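Side-chain contacts in WipB (Legionella pneumophila, PDB 5NNY), which is a translocated effector with a serine/threonine phosphatase domain, the part described here, and targets the host lysosomal nutrient-sensing machinery: residues D96-V99 against I104-F107; I108-Q113 against N175-N180; L293-K298 against F304-D309. All blocks are in the same frame, centred on the assembly; numbering follows the deposited sequence. Where two conformers were deposited one is given.

Contact 1 (D96-V99 against I104-F107); sequences DELV and IDYF
A buried carboxylate of D105, near the start of helix 105-117, grips the backbone of the loop that leaves strand 90-93, in a side-chain-to-main-chain contact close to the centre of the domain. The amide N-H of V99 is shared between the two oxygens: N lies 3.1 Å from D105 OD1 and 3.1 Å from D105 OD2. Both are met on their syn sides, with the donor 18° out of the carboxylate plane, in a nearly even fork. The CB of D105 already points to the loop, and with CG anti to the carbonyl carbon (chi1 -80°) the carboxylate arrives at V99 N. Water 1 adds a second link, donating to E97 O at 2.8 Å and to D105 OD1 at 3.0 Å. OD1 is also hydrogen-bonded to S160 OG and thus has three partners; together with the fork they should restrain the carboxylate's rotation, and such a crowd of donors should favour its charged form in this buried place.

Apolar atoms frame the polar centre. L98 comes in obliquely, its CD2 methyl 3.8 Å from D105 CB and 3.7 Å from D105 OD1. On the other oxygen, V99 CG2 lies 3.8 Å from D105 OD2, although the CB of V99 points away from the helix.

At the head of the loop, D96 lies beside D10, H12 and H209, a cluster consistent with the metal centre of calcineurin-like phosphoesterases. The contact therefore ties a loop that probably borders the active site to the helix that follows it. Helix 128-138 packs on L98 and V99 through F133, while helix 159-169 sets F161 against both V99 and D105, so the two helices pack on the connection between strand 90-93 and helix 105-117.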
loop_
_atom_site.group_PDB
_atom_site.type_symbol
_atom_site.label_atom_id
_atom_site.label_comp_id
_atom_site.label_asym_id
_atom_site.label_seq_id
_atom_site.Cartn_x
_atom_site.Cartn_y
_atom_site.Cartn_z
ATOM N N ASP A 96 2.382 -3.850 -0.247
ATOM C CA ASP A 96 2.003 -4.870 0.727
ATOM C C ASP A 96 2.051 -4.318 2.150
ATOM O O ASP A 96 2.330 -5.042 3.103
ATOM C CB ASP A 96 2.881 -6.111 0.599
ATOM C CG ASP A 96 2.650 -6.863 -0.701
ATOM O OD1 ASP A 96 1.805 -6.440 -1.503
ATOM O OD2 ASP A 96 3.330 -7.881 -0.916
ATOM N N GLU A 97 1.773 -3.018 2.292
ATOM C CA GLU A 97 1.742 -2.413 3.620
ATOM C C GLU A 97 0.430 -2.696 4.360
ATOM O O GLU A 97 0.372 -2.520 5.596
ATOM C CB GLU A 97 2.021 -0.906 3.497
ATOM C CG GLU A 97 0.877 -0.049 2.952
ATOM C CD GLU A 97 0.465 -0.376 1.530
ATOM O OE1 GLU A 97 -0.744 -0.291 1.224
ATOM O OE2 GLU A 97 1.341 -0.738 0.703
ATOM N N LEU A 98 -0.592 -3.176 3.641
ATOM C CA LEU A 98 -1.896 -3.525 4.206
ATOM C C LEU A 98 -2.382 -4.841 3.603
ATOM O O LEU A 98 -1.881 -5.290 2.571
ATOM C CB LEU A 98 -2.927 -2.416 3.937
ATOM C CG LEU A 98 -2.695 -1.011 4.494
ATOM C CD1 LEU A 98 -3.723 -0.022 3.910
ATOM C CD2 LEU A 98 -2.772 -1.008 6.027
ATOM N N VAL A 99 -3.381 -5.459 4.258
ATOM C CA VAL A 99 -4.058 -6.674 3.777
ATOM C C VAL A 99 -3.056 -7.792 3.514
ATOM O O VAL A 99 -2.886 -8.230 2.366
ATOM C CB VAL A 99 -4.889 -6.400 2.504
ATOM C CG1 VAL A 99 -5.869 -7.581 2.208
ATOM C CG2 VAL A 99 -5.670 -5.110 2.648
ATOM N N ILE A 104 -2.433 -6.730 12.267
ATOM C CA ILE A 104 -3.688 -5.999 12.082
ATOM C C ILE A 104 -3.402 -4.695 11.359
ATOM O O ILE A 104 -2.454 -3.977 11.695
ATOM C CB ILE A 104 -4.419 -5.754 13.430
ATOM C CG1 ILE A 104 -5.850 -5.240 13.187
ATOM C CG2 ILE A 104 -3.614 -4.847 14.366
ATOM C CD1 ILE A 104 -6.730 -5.299 14.450
ATOM N N ASP A 105 -4.244 -4.385 10.367
ATOM C CA ASP A 105 -3.996 -3.213 9.526
ATOM C C ASP A 105 -4.100 -1.909 10.291
ATOM O O ASP A 105 -3.523 -0.909 9.857
ATOM C CB ASP A 105 -4.957 -3.172 8.341
ATOM C CG ASP A 105 -4.527 -4.094 7.219
ATOM O OD1 ASP A 105 -3.326 -4.460 7.196
ATOM O OD2 ASP A 105 -5.406 -4.479 6.392
ATOM N N TYR A 106 -4.823 -1.897 11.413
ATOM C CA TYR A 106 -4.917 -0.689 12.227
ATOM C C TYR A 106 -3.543 -0.134 12.574
ATOM O O TYR A 106 -3.363 1.084 12.632
ATOM C CB TYR A 106 -5.686 -0.990 13.516
ATOM C CG TYR A 106 -6.057 0.244 14.299
ATOM C CD1 TYR A 106 -7.122 1.034 13.901
ATOM C CD2 TYR A 106 -5.321 0.632 15.435
ATOM C CE1 TYR A 106 -7.464 2.176 14.613
ATOM C CE2 TYR A 106 -5.661 1.778 16.157
ATOM C CZ TYR A 106 -6.735 2.534 15.738
ATOM O OH TYR A 106 -7.095 3.659 16.430
ATOM N N PHE A 107 -2.562 -1.014 12.819
ATOM C CA PHE A 107 -1.259 -0.564 13.308
ATOM C C PHE A 107 -0.549 0.300 12.274
ATOM O O PHE A 107 -0.054 1.388 12.589
ATOM C CB PHE A 107 -0.389 -1.762 13.690
ATOM C CG PHE A 107 -0.843 -2.492 14.947
ATOM C CD1 PHE A 107 -1.649 -1.870 15.903
ATOM C CD2 PHE A 107 -0.391 -3.776 15.189
ATOM C CE1 PHE A 107 -2.024 -2.546 17.067
ATOM C CE2 PHE A 107 -0.743 -4.457 16.354
ATOM C CZ PHE A 107 -1.565 -3.835 17.303
HETATM O O HOH W 1 -0.764 -3.188 8.017
#

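Contact 2 (I108-Q113 against N175-N180); sequences ILKLLQ and NEEVLN
Helices 105-117 and 175-186 meet here at 50° between their N-to-C directions, with the axes of the short segments 10.9 Å apart and L109 and V178 nearest in the backbone. On the buried side, L109 CD1 touches V178 CG1 at 4.1 Å, two methyls meeting as the side chains slant past each other. Toward solvent the contact becomes polar. K110 bends at chi2 and chi3 (-97°), which brings its ammonium group to the end of the extended E177 side chain, the two chains at about a right angle, and NZ forms a salt bridge with E177 OE2 at 3.0 Å, nearly in line with the C-O bond. The other oxygen of E177 is hydrogen-bonded to Y106 OH, so both oxygens of this carboxylate are bound by residues of helix 105-117. That helix is the crossover of a beta-alpha-beta unit between parallel strands 90-93 and 121-125, and helix 175-186 leads into the next strand of the same sheet, 190-198. K110 NZ also donates to Q113 OE1 at 2.6 Å, in the carbonyl plane, steadying the Q113 amide one turn further on. Beyond it, Q113 NE2 and N180 ND2 come to 4.0 Å, their amide planes inclined by 47°, with I181 packed against L109, K110 and Q113.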
loop_
_atom_site.group_PDB
_atom_site.type_symbol
_atom_site.label_atom_id
_atom_site.label_comp_id
_atom_site.label_asym_id
_atom_site.label_seq_id
_atom_site.Cartn_x
_atom_site.Cartn_y
_atom_site.Cartn_z
ATOM N N ILE A 108 -0.515 -0.160 11.021
ATOM C CA ILE A 108 0.172 0.591 9.976
ATOM C C ILE A 108 -0.660 1.793 9.559
ATOM O O ILE A 108 -0.115 2.837 9.196
ATOM C CB ILE A 108 0.525 -0.336 8.791
ATOM C CG1 ILE A 108 1.777 -1.142 9.162
ATOM C CG2 ILE A 108 0.740 0.443 7.487
ATOM C CD1 ILE A 108 2.433 -1.900 8.063
ATOM N N LEU A 109 -1.989 1.694 9.657
ATOM C CA LEU A 109 -2.825 2.848 9.324
ATOM C C LEU A 109 -2.542 4.021 10.256
ATOM O O LEU A 109 -2.500 5.180 9.819
ATOM C CB LEU A 109 -4.306 2.472 9.379
ATOM C CG LEU A 109 -4.851 1.614 8.235
ATOM C CD1 LEU A 109 -6.313 1.218 8.503
ATOM C CD2 LEU A 109 -4.722 2.367 6.911
ATOM N N LYS A 110 -2.354 3.739 11.549
ATOM C CA LYS A 110 -2.046 4.798 12.504
ATOM C C LYS A 110 -0.659 5.362 12.265
ATOM O O LYS A 110 -0.427 6.558 12.482
ATOM C CB LYS A 110 -2.148 4.284 13.941
ATOM C CG LYS A 110 -3.575 4.005 14.400
ATOM C CD LYS A 110 -4.506 5.180 14.120
ATOM C CE LYS A 110 -4.685 6.078 15.344
ATOM N NZ LYS A 110 -5.427 7.345 14.993
ATOM N N LEU A 111 0.281 4.510 11.847
ATOM C CA LEU A 111 1.628 4.986 11.528
ATOM C C LEU A 111 1.606 5.908 10.320
ATOM O O LEU A 111 2.241 6.968 10.332
ATOM C CB LEU A 111 2.579 3.808 11.287
ATOM C CG LEU A 111 3.157 3.211 12.575
ATOM C CD1 LEU A 111 3.902 1.940 12.277
ATOM C CD2 LEU A 111 4.092 4.214 13.285
ATOM N N LEU A 112 0.896 5.508 9.260
ATOM C CA LEU A 112 0.743 6.376 8.099
ATOM C C LEU A 112 0.114 7.710 8.486
ATOM O O LEU A 112 0.529 8.762 7.997
ATOM C CB LEU A 112 -0.097 5.688 7.019
ATOM C CG LEU A 112 0.490 4.411 6.414
ATOM C CD1 LEU A 112 -0.465 3.770 5.390
ATOM C CD2 LEU A 112 1.875 4.703 5.778
ATOM N N GLN A 113 -0.912 7.684 9.339
ATOM C CA GLN A 113 -1.563 8.926 9.758
ATOM C C GLN A 113 -0.594 9.865 10.477
ATOM O O GLN A 113 -0.574 11.075 10.217
ATOM C CB GLN A 113 -2.752 8.591 10.653
ATOM C CG GLN A 113 -3.603 9.779 11.079
ATOM C CD GLN A 113 -4.774 9.300 11.919
ATOM O OE1 GLN A 113 -4.589 8.500 12.828
ATOM N NE2 GLN A 113 -5.981 9.757 11.598
ATOM N N ASN A 175 -15.520 1.956 11.904
ATOM C CA ASN A 175 -15.440 2.203 10.466
ATOM C C ASN A 175 -15.049 3.641 10.172
ATOM O O ASN A 175 -14.264 3.902 9.254
ATOM C CB ASN A 175 -16.767 1.891 9.770
ATOM C CG ASN A 175 -17.047 0.414 9.675
ATOM O OD1 ASN A 175 -16.197 -0.381 9.251
ATOM N ND2 ASN A 175 -18.250 0.032 10.065
ATOM N N GLU A 176 -15.593 4.600 10.925
ATOM C CA GLU A 176 -15.328 6.000 10.592
ATOM C C GLU A 176 -13.844 6.339 10.721
ATOM O O GLU A 176 -13.300 7.074 9.889
ATOM C CB GLU A 176 -16.171 6.963 11.448
ATOM C CG GLU A 176 -17.723 6.738 11.522
ATOM C CD GLU A 176 -18.469 6.371 10.203
ATOM O OE1 GLU A 176 -19.699 6.136 10.284
ATOM O OE2 GLU A 176 -17.871 6.315 9.105
ATOM N N GLU A 177 -13.169 5.823 11.750
ATOM C CA GLU A 177 -11.732 6.073 11.870
ATOM C C GLU A 177 -10.978 5.493 10.680
ATOM O O GLU A 177 -10.139 6.165 10.075
ATOM C CB GLU A 177 -11.183 5.485 13.173
ATOM C CG GLU A 177 -9.665 5.530 13.246
ATOM C CD GLU A 177 -9.102 5.478 14.665
ATOM O OE1 GLU A 177 -9.568 4.648 15.489
ATOM O OE2 GLU A 177 -8.183 6.287 14.948
ATOM N N VAL A 178 -11.276 4.240 10.327
ATOM C CA VAL A 178 -10.579 3.593 9.219
ATOM C C VAL A 178 -10.826 4.361 7.929
ATOM O O VAL A 178 -9.894 4.644 7.161
ATOM C CB VAL A 178 -11.023 2.122 9.093
ATOM C CG1 VAL A 178 -10.376 1.473 7.859
ATOM C CG2 VAL A 178 -10.660 1.362 10.345
ATOM N N LEU A 179 -12.098 4.700 7.672
ATOM C CA LEU A 179 -12.447 5.425 6.455
ATOM C C LEU A 179 -11.823 6.816 6.437
ATOM O O LEU A 179 -11.376 7.281 5.382
ATOM C CB LEU A 179 -13.967 5.512 6.300
ATOM C CG LEU A 179 -14.658 4.193 5.942
ATOM C CD1 LEU A 179 -16.177 4.275 6.188
ATOM C CD2 LEU A 179 -14.318 3.797 4.486
ATOM N N ASN A 180 -11.772 7.501 7.578
ATOM C CA ASN A 180 -11.115 8.806 7.575
ATOM C C ASN A 180 -9.653 8.678 7.168
ATOM O O ASN A 180 -9.154 9.469 6.362
ATOM C CB ASN A 180 -11.221 9.493 8.936
ATOM C CG ASN A 180 -10.423 10.793 8.981
ATOM O OD1 ASN A 180 -10.898 11.843 8.552
ATOM N ND2 ASN A 180 -9.198 10.717 9.470
#

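Contact 3 (L293-K298 against F304-D309); sequences LIRTSK and FIHGHD
R295, in the loop before strand 301-306, packs obliquely against F304, which covers one face of its guanidinium, and extends to the edge of H306, in a surface contact between the loop and the last strand of the sheet. R295 was deposited in two conformers, and its approaches to F304 and H306 alike are those of the conformer described. The van der Waals contact is mainly with F304: CD2 sits over the centre of the guanidinium, 3.7 Å above the plane, and F304 CB is 3.3 Å from R295 NH1. The two planes are inclined by 40°. R295 is extended from CG to NE, which carries its guanidinium past the phenyl group, with CG 3.9 Å from F304 CE2. The carbonyl oxygen of R295 approaches the same ring from its edge, in the ring plane, 3.8 Å from CE2.

The polar approaches gather at H306. Its imidazole stands almost perpendicular to the guanidinium (88°), with R295 NH1 near the ring plane at its edge, 3.1 Å from NE2 and 3.4 Å from CD2. The orientation of the imidazole is set from its other nitrogen: ND1 donates to G307 O at 3.0 Å in an almost straight bond (175°), and the acceptor lies in the ring plane.

Strand 301-306 is the outermost strand at this end of the mixed sheet and runs parallel to strand 203-208. I305 is bonded through its backbone to V206 and S208, while the side chains of F304 and H306 rest on V206 and S208. R295 NH1 makes a weak hydrogen bond to I212 O. Segment 293-298 thus lies between the N-terminal end of helix 214-224, where I294 packs on L214 and is hydrogen-bonded to N215, and the edge strand, where R295 meets F304.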
loop_
_atom_site.group_PDB
_atom_site.type_symbol
_atom_site.label_atom_id
_atom_site.label_comp_id
_atom_site.label_asym_id
_atom_site.label_seq_id
_atom_site.Cartn_x
_atom_site.Cartn_y
_atom_site.Cartn_z
ATOM N N LEU A 293 7.500 -7.396 -23.491
ATOM C CA LEU A 293 8.136 -6.657 -22.408
ATOM C C LEU A 293 9.257 -5.801 -22.980
ATOM O O LEU A 293 10.172 -6.331 -23.614
ATOM C CB LEU A 293 8.682 -7.617 -21.354
ATOM C CG LEU A 293 9.328 -7.016 -20.102
ATOM C CD1 LEU A 293 8.275 -6.210 -19.315
ATOM C CD2 LEU A 293 9.920 -8.104 -19.215
ATOM N N ILE A 294 9.175 -4.487 -22.770
ATOM C CA ILE A 294 10.166 -3.531 -23.253
ATOM C C ILE A 294 10.847 -2.928 -22.042
ATOM O O ILE A 294 10.190 -2.287 -21.212
ATOM C CB ILE A 294 9.541 -2.425 -24.117
ATOM C CG1 ILE A 294 8.784 -3.028 -25.314
ATOM C CG2 ILE A 294 10.634 -1.443 -24.550
ATOM C CD1 ILE A 294 9.631 -3.841 -26.241
ATOM N N ARG A 295 12.167 -3.108 -21.939
ATOM C CA ARG A 295 12.912 -2.599 -20.798
ATOM C C ARG A 295 14.080 -1.705 -21.175
ATOM O O ARG A 295 14.776 -1.220 -20.279
ATOM C CB ARG A 295 13.404 -3.761 -19.921
ATOM C CG ARG A 295 12.307 -4.289 -18.987
ATOM C CD ARG A 295 12.863 -5.117 -17.845
ATOM N NE ARG A 295 11.985 -5.070 -16.682
ATOM C CZ ARG A 295 12.400 -4.830 -15.445
ATOM N NH1 ARG A 295 11.525 -4.799 -14.449
ATOM N NH2 ARG A 295 13.690 -4.642 -15.200
ATOM N N THR A 296 14.304 -1.462 -22.464
ATOM C CA THR A 296 15.361 -0.578 -22.928
ATOM C C THR A 296 14.765 0.418 -23.912
ATOM O O THR A 296 13.895 0.060 -24.709
ATOM C CB THR A 296 16.484 -1.379 -23.610
ATOM O OG1 THR A 296 16.933 -2.406 -22.720
ATOM C CG2 THR A 296 17.653 -0.477 -23.954
ATOM N N SER A 297 15.220 1.666 -23.841
ATOM C CA SER A 297 14.945 2.662 -24.867
ATOM C C SER A 297 16.262 3.236 -25.367
ATOM O O SER A 297 17.197 3.438 -24.589
ATOM C CB SER A 297 14.081 3.802 -24.359
ATOM O OG SER A 297 13.830 4.709 -25.424
ATOM N N LYS A 298 16.323 3.530 -26.666
ATOM C CA LYS A 298 17.532 4.176 -27.159
ATOM C C LYS A 298 17.600 5.637 -26.758
ATOM O O LYS A 298 18.684 6.232 -26.815
ATOM C CB LYS A 298 17.641 4.027 -28.678
ATOM C CG LYS A 298 16.673 4.841 -29.502
ATOM C CD LYS A 298 16.831 4.480 -30.976
ATOM C CE LYS A 298 15.920 5.304 -31.860
ATOM N NZ LYS A 298 14.489 5.099 -31.497
ATOM N N PHE A 304 14.562 -0.353 -13.690
ATOM C CA PHE A 304 13.300 -0.674 -13.038
ATOM C C PHE A 304 13.587 -1.267 -11.664
ATOM O O PHE A 304 14.466 -2.122 -11.528
ATOM C CB PHE A 304 12.474 -1.652 -13.880
ATOM C CG PHE A 304 11.964 -1.071 -15.161
ATOM C CD1 PHE A 304 10.756 -0.397 -15.202
ATOM C CD2 PHE A 304 12.703 -1.189 -16.332
ATOM C CE1 PHE A 304 10.283 0.134 -16.387
ATOM C CE2 PHE A 304 12.240 -0.657 -17.513
ATOM C CZ PHE A 304 11.028 -0.013 -17.556
ATOM N N ILE A 305 12.840 -0.814 -10.657
ATOM C CA ILE A 305 12.965 -1.264 -9.274
ATOM C C ILE A 305 11.588 -1.690 -8.797
ATOM O O ILE A 305 10.651 -0.890 -8.815
ATOM C CB ILE A 305 13.508 -0.153 -8.355
ATOM C CG1 ILE A 305 14.954 0.208 -8.716
ATOM C CG2 ILE A 305 13.356 -0.555 -6.887
ATOM C CD1 ILE A 305 15.502 1.369 -7.904
ATOM N N HIS A 306 11.469 -2.932 -8.349
ATOM C CA HIS A 306 10.163 -3.435 -7.943
ATOM C C HIS A 306 10.369 -4.547 -6.926
ATOM O O HIS A 306 11.486 -5.020 -6.712
ATOM C CB HIS A 306 9.378 -3.928 -9.161
ATOM C CG HIS A 306 10.164 -4.860 -10.027
ATOM N ND1 HIS A 306 10.328 -6.192 -9.724
ATOM C CD2 HIS A 306 10.867 -4.643 -11.164
ATOM C CE1 HIS A 306 11.082 -6.763 -10.647
ATOM N NE2 HIS A 306 11.407 -5.849 -11.540
ATOM N N GLY A 307 9.259 -4.959 -6.299
ATOM C CA GLY A 307 9.296 -6.094 -5.406
ATOM C C GLY A 307 9.167 -7.409 -6.155
ATOM O O GLY A 307 9.012 -7.465 -7.377
ATOM N N HIS A 308 9.213 -8.500 -5.392
ATOM C CA HIS A 308 9.209 -9.845 -5.957
ATOM C C HIS A 308 8.180 -10.707 -5.223
ATOM O O HIS A 308 8.372 -11.055 -4.052
ATOM C CB HIS A 308 10.625 -10.421 -5.901
ATOM C CG HIS A 308 11.659 -9.502 -6.490
ATOM N ND1 HIS A 308 12.222 -8.456 -5.786
ATOM C CD2 HIS A 308 12.198 -9.448 -7.731
ATOM C CE1 HIS A 308 13.075 -7.811 -6.563
ATOM N NE2 HIS A 308 13.081 -8.395 -7.748
ATOM N N ASP A 309 7.083 -11.025 -5.921
ATOM C CA ASP A 309 5.908 -11.809 -5.448
ATOM C C ASP A 309 5.138 -11.100 -4.350
ATOM O O ASP A 309 3.915 -11.326 -4.188
ATOM C CB ASP A 309 6.311 -13.242 -5.006
ATOM C CG ASP A 309 6.379 -13.438 -3.474
ATOM O OD1 ASP A 309 5.346 -13.325 -2.756
ATOM O OD2 ASP A 309 7.491 -13.762 -2.976
#

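Contacts 1 and 2 are neighbours on helix 105-117, their centres about 10 Å apart, and they are joined through that helix and by L98 packing on L109. Contact 1 is wholly buried and depends on a carboxylate bound to main-chain N-H and water; contact 2 grades from apolar methyls inside to a salt bridge between partly exposed side chains. Contact 3 lies across the chain's centre from contact 2, about 33 Å between centres, on the surface at the sheet's last strand. It shares no helix or strand with the others, and there the main feature is a guanidinium packed against an aromatic ring and at the edge of an imidazole.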